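Long-range contacts in lipopolysaccharide core heptose(I) kinase WaaP (Pseudomonas aeruginosa, PDB 6DFL), which phosphorylates the first heptose of the lipopolysaccharide inner core with ATP and also acts as a protein-tyrosine kinase that autophosphorylates: residues A[157-162]-A[192-197]; A[80-85]-A[187-192]. All coordinates share one frame; numbering follows the deposited sequence.

Contact 1 of 2, residues A[157-162]-A[192-197]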
ATOM      1  N   ALA A 157       2.574  11.168  -8.290  1.00 59.80           N
ATOM      2  CA  ALA A 157       3.811  11.441  -8.994  1.00 57.60           C
ATOM      3  C   ALA A 157       3.746  10.969 -10.436  1.00 59.29           C
ATOM      4  O   ALA A 157       4.743  11.079 -11.151  1.00 61.10           O
ATOM      5  CB  ALA A 157       5.005  10.837  -8.248  1.00 60.32           C
ATOM      6  N   GLY A 158       2.584  10.508 -10.897  1.00 56.53           N
ATOM      7  CA  GLY A 158       2.408  10.094 -12.279  1.00 58.81           C
ATOM      8  C   GLY A 158       2.635   8.617 -12.573  1.00 65.97           C
ATOM      9  O   GLY A 158       2.662   8.232 -13.756  1.00 61.11           O
ATOM     10  N   VAL A 159       2.762   7.781 -11.546  1.00 62.53           N
ATOM     11  CA  VAL A 159       3.019   6.355 -11.709  1.00 65.61           C
ATOM     12  C   VAL A 159       1.802   5.585 -11.232  1.00 67.16           C
ATOM     13  O   VAL A 159       1.380   5.746 -10.082  1.00 67.84           O
ATOM     14  CB  VAL A 159       4.258   5.913 -10.923  1.00 60.89           C
ATOM     15  CG1 VAL A 159       4.334   4.394 -10.906  1.00 70.09           C
ATOM     16  CG2 VAL A 159       5.492   6.490 -11.537  1.00 58.41           C
ATOM     17  N   ASN A 160       1.244   4.744 -12.098  1.00 63.19           N
ATOM     18  CA  ASN A 160       0.294   3.733 -11.665  1.00 65.37           C
ATOM     19  C   ASN A 160       0.951   2.351 -11.744  1.00 71.24           C
ATOM     20  O   ASN A 160       1.683   2.034 -12.690  1.00 66.21           O
ATOM     21  CB  ASN A 160      -1.012   3.777 -12.474  1.00 62.56           C
ATOM     22  CG  ASN A 160      -0.813   3.463 -13.935  1.00 68.94           C
ATOM     23  OD1 ASN A 160      -0.281   4.288 -14.667  1.00 68.31           O
ATOM     24  ND2 ASN A 160      -1.254   2.264 -14.378  1.00 69.05           N
ATOM     25  N   HIS A 161       0.697   1.537 -10.726  1.00 71.10           N
ATOM     26  CA  HIS A 161       1.478   0.328 -10.547  1.00 69.21           C
ATOM     27  C   HIS A 161       1.137  -0.717 -11.591  1.00 66.45           C
ATOM     28  O   HIS A 161       2.025  -1.191 -12.294  1.00 64.36           O
ATOM     29  CB  HIS A 161       1.258  -0.245  -9.160  1.00 68.82           C
ATOM     30  CG  HIS A 161       2.307  -1.214  -8.764  1.00 72.28           C
ATOM     31  ND1 HIS A 161       3.094  -1.045  -7.648  1.00 75.57           N
ATOM     32  CD2 HIS A 161       2.737  -2.346  -9.368  1.00 69.15           C
ATOM     33  CE1 HIS A 161       3.946  -2.053  -7.564  1.00 71.50           C
ATOM     34  NE2 HIS A 161       3.756  -2.850  -8.599  1.00 71.94           N
ATOM     35  N   ARG A 162      -0.144  -1.077 -11.681  1.00 66.72           N
ATOM     36  CA  ARG A 162      -0.732  -2.085 -12.563  1.00 68.66           C
ATOM     37  C   ARG A 162      -0.690  -3.465 -11.928  1.00 66.55           C
ATOM     38  O   ARG A 162      -1.490  -4.329 -12.277  1.00 70.38           O
ATOM     39  CB  ARG A 162      -0.077  -2.119 -13.931  1.00 69.59           C
ATOM     40  CG  ARG A 162      -0.512  -0.993 -14.794  1.00 63.97           C
ATOM     41  CD  ARG A 162      -0.379  -1.349 -16.226  1.00 69.82           C
ATOM     42  NE  ARG A 162      -1.538  -2.116 -16.684  1.00 80.29           N
ATOM     43  CZ  ARG A 162      -1.725  -2.490 -17.944  1.00 73.87           C
ATOM     44  NH1 ARG A 162      -0.822  -2.168 -18.860  1.00 69.10           N
ATOM     45  NH2 ARG A 162      -2.820  -3.152 -18.284  1.00 78.84           N
ATOM     46  N   ALA A 192       4.578  -1.049 -14.763  1.00 64.77           N
ATOM     47  CA  ALA A 192       4.169   0.261 -14.300  1.00 67.05           C
ATOM     48  C   ALA A 192       4.221   1.284 -15.425  1.00 70.30           C
ATOM     49  O   ALA A 192       5.160   1.322 -16.231  1.00 69.56           O
ATOM     50  CB  ALA A 192       5.053   0.733 -13.137  1.00 65.05           C
ATOM     51  N   GLN A 193       3.219   2.155 -15.435  1.00 67.90           N
ATOM     52  CA  GLN A 193       3.123   3.245 -16.391  1.00 65.84           C
ATOM     53  C   GLN A 193       3.445   4.579 -15.727  1.00 71.51           C
ATOM     54  O   GLN A 193       2.884   4.922 -14.668  1.00 63.60           O
ATOM     55  CB  GLN A 193       1.735   3.279 -17.000  1.00 66.09           C
ATOM     56  CG  GLN A 193       1.409   1.998 -17.675  1.00 68.37           C
ATOM     57  CD  GLN A 193       0.010   2.000 -18.183  1.00 73.70           C
ATOM     58  OE1 GLN A 193      -0.851   2.731 -17.659  1.00 68.49           O
ATOM     59  NE2 GLN A 193      -0.249   1.188 -19.211  1.00 68.76           N
ATOM     60  N   THR A 194       4.323   5.338 -16.381  1.00 66.70           N
ATOM     61  CA  THR A 194       4.835   6.589 -15.862  1.00 63.64           C
ATOM     62  C   THR A 194       4.425   7.715 -16.785  1.00 71.53           C
ATOM     63  O   THR A 194       4.783   7.708 -17.972  1.00 65.58           O
ATOM     64  CB  THR A 194       6.348   6.540 -15.757  1.00 60.89           C
ATOM     65  OG1 THR A 194       6.713   5.374 -15.024  1.00 73.33           O
ATOM     66  CG2 THR A 194       6.888   7.798 -15.091  1.00 63.33           C
ATOM     67  N   ARG A 195       3.704   8.687 -16.228  1.00 64.58           N
ATOM     68  CA  ARG A 195       3.253   9.852 -16.963  1.00 68.73           C
ATOM     69  C   ARG A 195       3.517  11.073 -16.118  1.00 69.30           C
ATOM     70  O   ARG A 195       4.030  10.982 -14.996  1.00 66.84           O
ATOM     71  CB  ARG A 195       1.769   9.748 -17.313  1.00 69.38           C
ATOM     72  CG  ARG A 195       1.372   8.496 -18.051  1.00 68.43           C
ATOM     73  CD  ARG A 195      -0.129   8.406 -18.091  1.00 69.38           C
ATOM     74  NE  ARG A 195      -0.575   7.316 -18.947  1.00 71.85           N
ATOM     75  CZ  ARG A 195      -0.938   6.110 -18.515  1.00 67.84           C
ATOM     76  NH1 ARG A 195      -0.908   5.829 -17.220  1.00 66.15           N
ATOM     77  NH2 ARG A 195      -1.337   5.189 -19.392  1.00 66.99           N
ATOM     78  N   ASP A 196       3.140  12.228 -16.642  1.00 71.89           N
ATOM     79  CA  ASP A 196       3.202  13.373 -15.754  1.00 71.99           C
ATOM     80  C   ASP A 196       1.988  13.439 -14.845  1.00 68.88           C
ATOM     81  O   ASP A 196       2.110  13.933 -13.724  1.00 70.11           O
ATOM     82  CB  ASP A 196       3.392  14.663 -16.542  1.00 77.84           C
ATOM     83  CG  ASP A 196       4.876  14.951 -16.826  1.00 84.85           C
ATOM     84  OD1 ASP A 196       5.770  14.318 -16.182  1.00 75.47           O
ATOM     85  OD2 ASP A 196       5.144  15.829 -17.686  1.00 88.00           O
ATOM     86  N   ALA A 197       0.853  12.884 -15.270  1.00 68.82           N
ATOM     87  CA  ALA A 197      -0.313  12.728 -14.410  1.00 66.54           C
ATOM     88  C   ALA A 197      -0.950  11.376 -14.674  1.00 69.72           C
ATOM     89  O   ALA A 197      -1.176  11.016 -15.829  1.00 72.51           O
ATOM     90  CB  ALA A 197      -1.351  13.828 -14.649  1.00 67.44           C
TER
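The side-chain amides of Asn160 and Gln193 meet nearly at right angles, their planes 78° apart, with Asn160 ND2 making a weak 3.3 Å hydrogen bond to Gln193 OE1. They lie on one face of a two-stranded antiparallel ribbon, 159-160 with 193-194. The Arg195 guanidinium lies almost parallel to the Asn160 amide, 18° between planes, and Asn160 OD1 sits at its edge, near its plane, 3.0 Å from NH1. Arg195 NH2 also reaches back along its own chain to Gln193 OE1 at 3.0 Å, coming from above that carbonyl plane. On the other side of Gln193, Arg162 CD lies 3.9 Å from Gln193 CD, and the bend at chi3 (83°) then turns the guanidinium obliquely across the Gln193 amide.

By position the ribbon probably corresponds to the β6-β9 pair of the protein kinase fold, leading into the HRD sequence His161-Arg162-Asp163. Trp202 of helix 200-212 closes over this face and makes a cation-pi contact with Arg195. Asp206 of the same helix takes the backbone N-H of both His161 and Arg162, as the conserved aspartate of helix αF does in eukaryotic kinases.

Asn160 and Gln193 are the hydrogen-bonded pair, Asn160 N to Gln193 O and Gln193 N to Asn160 O, each 3.1 Å. Val159 and Thr194, the non-hydrogen-bonded pair, point together to the other face, where helix 76-87 packs. Gly158 ends helix 137-156 as the C-prime residue of a Schellman motif. Without a side chain, it lets the other chain, just past its strand, come close: Arg195 N bonds to Gly158 O at 2.7 Å, and Gly158 CA rests 3.3 Å from Arg195 O.

Contact 2 of 2, residues A[80-85]-A[187-192]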
ATOM      1  N   GLN A  80      11.424   3.593 -15.755  1.00 64.93           N
ATOM      2  CA  GLN A  80      10.887   4.938 -15.611  1.00 63.95           C
ATOM      3  C   GLN A  80      10.046   5.055 -14.343  1.00 70.46           C
ATOM      4  O   GLN A  80      10.003   6.127 -13.719  1.00 72.14           O
ATOM      5  CB  GLN A  80      10.070   5.310 -16.853  1.00 60.01           C
ATOM      6  CG  GLN A  80      10.882   5.755 -18.060  1.00 62.48           C
ATOM      7  CD  GLN A  80      10.033   5.881 -19.316  1.00 67.97           C
ATOM      8  OE1 GLN A  80       8.812   5.688 -19.277  1.00 65.65           O
ATOM      9  NE2 GLN A  80      10.676   6.199 -20.443  1.00 68.62           N
ATOM     10  N   ALA A  81       9.363   3.976 -13.938  1.00 67.12           N
ATOM     11  CA  ALA A  81       8.668   4.012 -12.653  1.00 68.53           C
ATOM     12  C   ALA A  81       9.663   4.162 -11.518  1.00 70.47           C
ATOM     13  O   ALA A  81       9.502   5.013 -10.638  1.00 66.41           O
ATOM     14  CB  ALA A  81       7.826   2.761 -12.449  1.00 64.49           C
ATOM     15  N   ILE A  82      10.705   3.333 -11.523  1.00 70.71           N
ATOM     16  CA  ILE A  82      11.725   3.427 -10.486  1.00 69.79           C
ATOM     17  C   ILE A  82      12.327   4.816 -10.461  1.00 69.66           C
ATOM     18  O   ILE A  82      12.556   5.391  -9.392  1.00 73.29           O
ATOM     19  CB  ILE A  82      12.800   2.354 -10.702  1.00 73.18           C
ATOM     20  CG1 ILE A  82      12.206   0.966 -10.466  1.00 68.56           C
ATOM     21  CG2 ILE A  82      14.014   2.630  -9.817  1.00 71.12           C
ATOM     22  CD1 ILE A  82      13.235  -0.101 -10.581  1.00 71.60           C
ATOM     23  N   ARG A  83      12.569   5.394 -11.633  1.00 68.15           N
ATOM     24  CA  ARG A  83      13.203   6.705 -11.653  1.00 70.02           C
ATOM     25  C   ARG A  83      12.252   7.784 -11.151  1.00 70.10           C
ATOM     26  O   ARG A  83      12.659   8.665 -10.389  1.00 66.93           O
ATOM     27  CB  ARG A  83      13.714   7.007 -13.057  1.00 70.99           C
ATOM     28  CG  ARG A  83      14.928   6.149 -13.422  1.00 69.32           C
ATOM     29  CD  ARG A  83      16.229   6.924 -13.359  1.00 73.38           C
ATOM     30  NE  ARG A  83      16.463   7.563 -14.652  1.00 78.41           N
ATOM     31  CZ  ARG A  83      17.601   8.147 -15.018  1.00 78.79           C
ATOM     32  NH1 ARG A  83      18.633   8.179 -14.176  1.00 79.97           N
ATOM     33  NH2 ARG A  83      17.704   8.696 -16.227  1.00 74.38           N
ATOM     34  N   ARG A  84      10.976   7.726 -11.546  1.00 69.55           N
ATOM     35  CA  ARG A  84      10.030   8.709 -11.036  1.00 66.81           C
ATOM     36  C   ARG A  84       9.816   8.540  -9.542  1.00 70.26           C
ATOM     37  O   ARG A  84       9.755   9.535  -8.812  1.00 71.95           O
ATOM     38  CB  ARG A  84       8.689   8.636 -11.767  1.00 63.85           C
ATOM     39  CG  ARG A  84       7.639   9.611 -11.203  1.00 67.36           C
ATOM     40  CD  ARG A  84       7.751  11.066 -11.797  1.00 62.85           C
ATOM     41  NE  ARG A  84       7.173  11.096 -13.155  1.00 58.17           N
ATOM     42  CZ  ARG A  84       7.903  11.248 -14.258  1.00 65.47           C
ATOM     43  NH1 ARG A  84       9.218  11.436 -14.126  1.00 62.61           N
ATOM     44  NH2 ARG A  84       7.343  11.220 -15.479  1.00 64.36           N
ATOM     45  N   LEU A  85       9.709   7.300  -9.056  1.00 71.09           N
ATOM     46  CA  LEU A  85       9.467   7.109  -7.628  1.00 69.22           C
ATOM     47  C   LEU A  85      10.626   7.620  -6.788  1.00 68.52           C
ATOM     48  O   LEU A  85      10.414   8.078  -5.661  1.00 72.16           O
ATOM     49  CB  LEU A  85       9.211   5.644  -7.316  1.00 65.33           C
ATOM     50  CG  LEU A  85       7.845   5.139  -7.740  1.00 67.47           C
ATOM     51  CD1 LEU A  85       7.592   3.791  -7.101  1.00 70.73           C
ATOM     52  CD2 LEU A  85       6.769   6.145  -7.376  1.00 67.15           C
ATOM     53  N   ILE A 187       7.644  -2.788  -4.690  1.00 65.20           N
ATOM     54  CA  ILE A 187       8.463  -3.476  -5.680  1.00 69.47           C
ATOM     55  C   ILE A 187       7.582  -3.867  -6.844  1.00 69.69           C
ATOM     56  O   ILE A 187       6.430  -3.427  -6.933  1.00 66.83           O
ATOM     57  CB  ILE A 187       9.155  -4.712  -5.085  1.00 62.18           C
ATOM     58  CG1 ILE A 187       8.090  -5.725  -4.649  1.00 64.13           C
ATOM     59  CG2 ILE A 187      10.056  -4.316  -3.927  1.00 68.10           C
ATOM     60  CD1 ILE A 187       8.595  -7.143  -4.474  1.00 67.88           C
ATOM     61  N   ASP A 188       8.117  -4.750  -7.696  1.00 72.88           N
ATOM     62  CA  ASP A 188       7.592  -5.179  -8.980  1.00 60.79           C
ATOM     63  C   ASP A 188       6.888  -4.100  -9.767  1.00 72.31           C
ATOM     64  O   ASP A 188       5.658  -3.990  -9.707  1.00 71.48           O
ATOM     65  CB  ASP A 188       6.604  -6.319  -8.853  1.00 70.19           C
ATOM     66  CG  ASP A 188       6.072  -6.728 -10.213  1.00 72.92           C
ATOM     67  OD1 ASP A 188       6.894  -6.820 -11.151  1.00 76.40           O
ATOM     68  OD2 ASP A 188       4.852  -6.905 -10.373  1.00 78.06           O
ATOM     69  N   LEU A 189       7.635  -3.343 -10.559  1.00 72.20           N
ATOM     70  CA  LEU A 189       7.038  -2.302 -11.376  1.00 67.39           C
ATOM     71  C   LEU A 189       7.113  -2.657 -12.857  1.00 68.62           C
ATOM     72  O   LEU A 189       7.131  -1.767 -13.713  1.00 63.37           O
ATOM     73  CB  LEU A 189       7.719  -0.973 -11.060  1.00 59.69           C
ATOM     74  CG  LEU A 189       7.482  -0.584  -9.594  1.00 63.72           C
ATOM     75  CD1 LEU A 189       8.538   0.335  -9.051  1.00 62.64           C
ATOM     76  CD2 LEU A 189       6.133   0.070  -9.464  1.00 65.40           C
ATOM     77  N   HIS A 190       7.138  -3.953 -13.172  1.00 63.37           N
ATOM     78  CA  HIS A 190       7.533  -4.373 -14.515  1.00 67.03           C
ATOM     79  C   HIS A 190       6.540  -3.904 -15.572  1.00 65.12           C
ATOM     80  O   HIS A 190       6.934  -3.671 -16.721  1.00 69.00           O
ATOM     81  CB  HIS A 190       7.710  -5.896 -14.558  1.00 71.54           C
ATOM     82  CG  HIS A 190       6.418  -6.639 -14.597  1.00 72.93           C
ATOM     83  ND1 HIS A 190       5.594  -6.756 -13.498  1.00 75.25           N
ATOM     84  CD2 HIS A 190       5.772  -7.241 -15.619  1.00 76.08           C
ATOM     85  CE1 HIS A 190       4.502  -7.417 -13.835  1.00 75.57           C
ATOM     86  NE2 HIS A 190       4.588  -7.727 -15.115  1.00 81.13           N
ATOM     87  N   ARG A 191       5.268  -3.729 -15.191  1.00 65.25           N
ATOM     88  CA  ARG A 191       4.197  -3.153 -16.005  1.00 68.86           C
ATOM     89  C   ARG A 191       3.809  -1.718 -15.611  1.00 70.85           C
ATOM     90  O   ARG A 191       2.757  -1.241 -16.045  1.00 66.22           O
ATOM     91  CB  ARG A 191       2.924  -3.989 -15.888  1.00 66.87           C
ATOM     92  CG  ARG A 191       2.968  -5.357 -16.467  1.00 76.55           C
ATOM     93  CD  ARG A 191       1.548  -5.800 -16.767  1.00 77.39           C
ATOM     94  NE  ARG A 191       0.746  -5.994 -15.568  1.00 73.68           N
ATOM     95  CZ  ARG A 191      -0.564  -6.205 -15.585  1.00 70.82           C
ATOM     96  NH1 ARG A 191      -1.217  -6.231 -16.739  1.00 72.53           N
ATOM     97  NH2 ARG A 191      -1.219  -6.378 -14.445  1.00 66.18           N
ATOM     98  N   ALA A 192       4.578  -1.049 -14.763  1.00 64.77           N
ATOM     99  CA  ALA A 192       4.169   0.261 -14.300  1.00 67.05           C
ATOM    100  C   ALA A 192       4.221   1.284 -15.425  1.00 70.30           C
ATOM    101  O   ALA A 192       5.160   1.322 -16.231  1.00 69.56           O
ATOM    102  CB  ALA A 192       5.053   0.733 -13.137  1.00 65.05           C
TER
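Leu189 is the main bump here, and it presses into a shallow apolar hollow formed by Ala81, Ile82 and Leu85 on one flank of helix 76-87. Its CB lies against Ala81 CB at 4.0 Å. Further out, with CG anti to the carbonyl carbon (chi1 -63°), the chain carries CD1 forward between the two larger helix residues. CD1 crosses Ile82 at 4.0 Å from CG1, and meets Leu85 CD1 tip to tip at 4.1 Å. Ala81 is the low side of the hollow, with Ile82 and Leu85 as its other two sides; its short side chain lets the loop come close. Beside Leu189, Ala192 adds a smaller bump: its CB stands only 3.5 Å from Ala81 CB, so one methyl of the helix serves both loop residues.

A type I turn from Leu189 to Ala192, closed by the 2.9 Å bond from Ala192 N to Leu189 O, brings these two side chains to the helix together. No hydrogen bond crosses the contact, and all five touching residues are buried. On the far side of the turn, His190 ND1 gives a 2.7 Å hydrogen bond to the syn lone pair of Asp188 OD1, while Arg191 CB covers one face of the His190 ring.

By position, Asp188-Leu189-His190 probably matches the DFG motif of protein kinases, and helix 76-87 probably corresponds to helix αC. Leu189 tucked beneath that helix is consistent with the DFG-in placement of the phenylalanine. The loop runs from strand 184-186 to strand 193-194; Thr194 of the latter continues the packing along helix 76-87, touching Ala81 and Arg84, while Thr92, beyond the end of that helix, touches Leu189.

Contacts 1 and 2 share Ala192, and their centres lie about 8 Å apart. His161 joins them: its NE2 lies 2.5 Å from Asp188 O, a probable hydrogen bond, and its ND1 lies 3.7 Å from Leu189 CD2. The row Ile82, Leu189, His161 resembles three of the four positions of the regulatory spine of eukaryotic kinases. Both contacts border Asp163, the active-site residue inferred by similarity: the side chain of His161 is about 4 Å from that of Asp163 and that of Ala192 about 7 Å, while Arg191 forms a salt bridge with it. The bound acyl thioester is farther away, about 12 Å from the His161 side chain.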